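Local coordinates for sulfate permease family protein (Vibrio cholerae, PDB 4DGH), which is probably a membrane transporter of the SulP anion-exchange family, represented here by its STAS domain, at residues T69-E72 with M73-F77. Sequence-based numbering, arbitrary orientation. Where two conformers were deposited one is given.
Sequences TLEE and MIQSF
L70 lays its CD1 methyl against CD1 of I74, 3.8 Å away, one turn further along helix 64-78. This helix is the crossover of a beta-alpha-beta unit in the STAS domain, linking parallel strands 51-55 and 83-87. The I74 branch runs back along the helix: CG1 stands beside the backbone N (chi1 -71°), which brings it to 3.3 Å from L70 O. On the buried side L70 also packs on L54 of strand 51-55, and I74 on I102, L105 and V106.

Four successive i to i+4 bonds show regular alpha-helix, from M73 N to T69 O at 3.0 Å through S76 N to E72 O at 2.9 Å; the last of them is the most bent, with an N-H...O angle of 156°. Along the flank where E71 also touches I102 and Q75 is exposed, one conformer of Q75 places its NE2 3.2 Å from OE2 of E71, a doubtful contact. M73 O lies 3.3 Å above the plane of the F77 ring, over its centre.

M73 O accepts two bonds from the same face of its carbonyl plane, one from F77 N at 3.1 Å and one from the S76 hydroxyl, whose OG lies 2.8 Å from M73 O.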
ATOM      1  N   THR A  69     -11.710 -14.595   0.202  1.00 23.12           N
ATOM      2  CA  THR A  69     -11.764 -13.125   0.207  1.00 22.26           C
ATOM      3  C   THR A  69     -12.597 -12.589  -0.936  1.00 22.68           C
ATOM      4  O   THR A  69     -13.419 -11.672  -0.745  1.00 22.72           O
ATOM      5  CB  THR A  69     -10.318 -12.590   0.207  1.00 23.87           C
ATOM      6  OG1 THR A  69      -9.689 -13.109   1.368  1.00 26.20           O
ATOM      7  CG2 THR A  69     -10.247 -11.069   0.322  1.00 24.76           C
ATOM      8  N   LEU A  70     -12.355 -13.105  -2.153  1.00 22.22           N
ATOM      9  CA  LEU A  70     -13.104 -12.653  -3.323  1.00 20.82           C
ATOM     10  C   LEU A  70     -14.593 -12.996  -3.152  1.00 22.13           C
ATOM     11  O   LEU A  70     -15.471 -12.207  -3.529  1.00 19.92           O
ATOM     12  CB  LEU A  70     -12.551 -13.268  -4.611  1.00 19.46           C
ATOM     13  CG  LEU A  70     -13.255 -13.020  -5.906  1.00 20.86           C
ATOM     14  CD1 LEU A  70     -13.279 -11.517  -6.230  1.00 22.18           C
ATOM     15  CD2 LEU A  70     -12.569 -13.664  -7.089  1.00 20.44           C
ATOM     16  N   GLU A  71     -14.879 -14.215  -2.666  1.00 22.67           N
ATOM     17  CA  GLU A  71     -16.260 -14.585  -2.375  1.00 26.93           C
ATOM     18  C   GLU A  71     -17.009 -13.601  -1.434  1.00 25.34           C
ATOM     19  O   GLU A  71     -18.123 -13.171  -1.721  1.00 24.04           O
ATOM     20  CB  GLU A  71     -16.284 -16.022  -1.816  1.00 31.54           C
ATOM     21  CG  GLU A  71     -17.684 -16.372  -1.355  1.00 42.09           C
ATOM     22  CD  GLU A  71     -17.804 -17.787  -0.838  1.00 56.29           C
ATOM     23  OE1 GLU A  71     -16.741 -18.367  -0.435  1.00 63.21           O
ATOM     24  OE2 GLU A  71     -18.970 -18.302  -0.815  1.00 64.25           O
ATOM     25  N   GLU A  72     -16.405 -13.285  -0.309  1.00 26.36           N
ATOM     26  CA  GLU A  72     -16.978 -12.397   0.704  1.00 28.18           C
ATOM     27  C   GLU A  72     -17.185 -11.013   0.102  1.00 25.01           C
ATOM     28  O   GLU A  72     -18.254 -10.441   0.278  1.00 24.21           O
ATOM     29  CB  GLU A  72     -16.038 -12.275   1.927  1.00 35.73           C
ATOM     30  CG  GLU A  72     -16.555 -11.289   2.972  1.00 45.90           C
ATOM     31  CD  GLU A  72     -15.882 -11.433   4.361  1.00 65.48           C
ATOM     32  OE1 GLU A  72     -14.623 -11.602   4.442  1.00 68.37           O
ATOM     33  OE2 GLU A  72     -16.610 -11.359   5.405  1.00 70.96           O
HETATM   34  N   MSE A  73     -16.200 -10.503  -0.635  0.70 22.92           N
HETATM   35  CA  MSE A  73     -16.366  -9.218  -1.320  0.70 22.69           C
HETATM   36  C   MSE A  73     -17.554  -9.189  -2.267  0.70 21.58           C
HETATM   37  O   MSE A  73     -18.334  -8.248  -2.273  0.70 20.86           O
HETATM   38  CB  MSE A  73     -15.084  -8.929  -2.104  0.70 24.20           C
HETATM   39  CG  MSE A  73     -15.026  -7.434  -2.373  0.70 28.22           C
HETATM   40 SE   MSE A  73     -13.554  -7.121  -3.643  0.63 32.77          SE
HETATM   41  CE  MSE A  73     -13.506  -5.201  -3.944  0.70 35.32           C
ATOM     42  N   ILE A  74     -17.685 -10.212  -3.089  1.00 21.72           N
ATOM     43  CA  ILE A  74     -18.800 -10.258  -4.029  1.00 21.36           C
ATOM     44  C   ILE A  74     -20.122 -10.380  -3.313  1.00 22.33           C
ATOM     45  O   ILE A  74     -21.150  -9.793  -3.743  1.00 20.73           O
ATOM     46  CB  ILE A  74     -18.616 -11.470  -4.977  1.00 21.49           C
ATOM     47  CG1 ILE A  74     -17.435 -11.153  -5.919  1.00 21.38           C
ATOM     48  CG2 ILE A  74     -19.902 -11.668  -5.781  1.00 21.79           C
ATOM     49  CD1 ILE A  74     -16.978 -12.372  -6.693  1.00 23.45           C
ATOM     50  N   GLN A  75     -20.162 -11.226  -2.288  1.00 22.32           N
ATOM     51  CA  GLN A  75     -21.373 -11.325  -1.427  0.50 25.10           C
ATOM     52  C   GLN A  75     -21.796  -9.963  -0.864  1.00 25.47           C
ATOM     53  O   GLN A  75     -22.945  -9.635  -0.861  1.00 25.22           O
ATOM     54  CB  GLN A  75     -21.173 -12.329  -0.299  0.50 25.72           C
ATOM     55  CG  GLN A  75     -21.348 -13.749  -0.812  0.50 26.74           C
ATOM     56  CD  GLN A  75     -20.866 -14.819   0.153  0.50 28.67           C
ATOM     57  OE1 GLN A  75     -20.167 -14.539   1.130  0.50 30.17           O
ATOM     58  NE2 GLN A  75     -21.230 -16.073  -0.139  0.50 28.26           N
ATOM     59  N   SER A  76     -20.821  -9.198  -0.394  1.00 25.89           N
ATOM     60  CA  SER A  76     -21.067  -7.898   0.162  1.00 26.27           C
ATOM     61  C   SER A  76     -21.589  -6.907  -0.896  1.00 24.81           C
ATOM     62  O   SER A  76     -22.443  -6.096  -0.585  1.00 26.00           O
ATOM     63  CB  SER A  76     -19.822  -7.362   0.891  1.00 28.34           C
ATOM     64  OG  SER A  76     -18.934  -6.733  -0.045  1.00 34.52           O
ATOM     65  N   PHE A  77     -21.180  -7.022  -2.166  1.00 21.94           N
ATOM     66  CA  PHE A  77     -21.769  -6.163  -3.222  1.00 21.78           C
ATOM     67  C   PHE A  77     -23.182  -6.625  -3.595  1.00 21.04           C
ATOM     68  O   PHE A  77     -24.074  -5.818  -3.828  1.00 22.66           O
ATOM     69  CB  PHE A  77     -20.856  -6.155  -4.502  1.00 21.49           C
ATOM     70  CG  PHE A  77     -19.422  -5.734  -4.218  1.00 24.88           C
ATOM     71  CD1 PHE A  77     -19.138  -4.837  -3.172  1.00 27.61           C
ATOM     72  CD2 PHE A  77     -18.377  -6.185  -4.996  1.00 26.82           C
ATOM     73  CE1 PHE A  77     -17.820  -4.398  -2.923  1.00 26.67           C
ATOM     74  CE2 PHE A  77     -17.044  -5.783  -4.760  1.00 25.76           C
ATOM     75  CZ  PHE A  77     -16.769  -4.873  -3.736  1.00 25.83           C
TER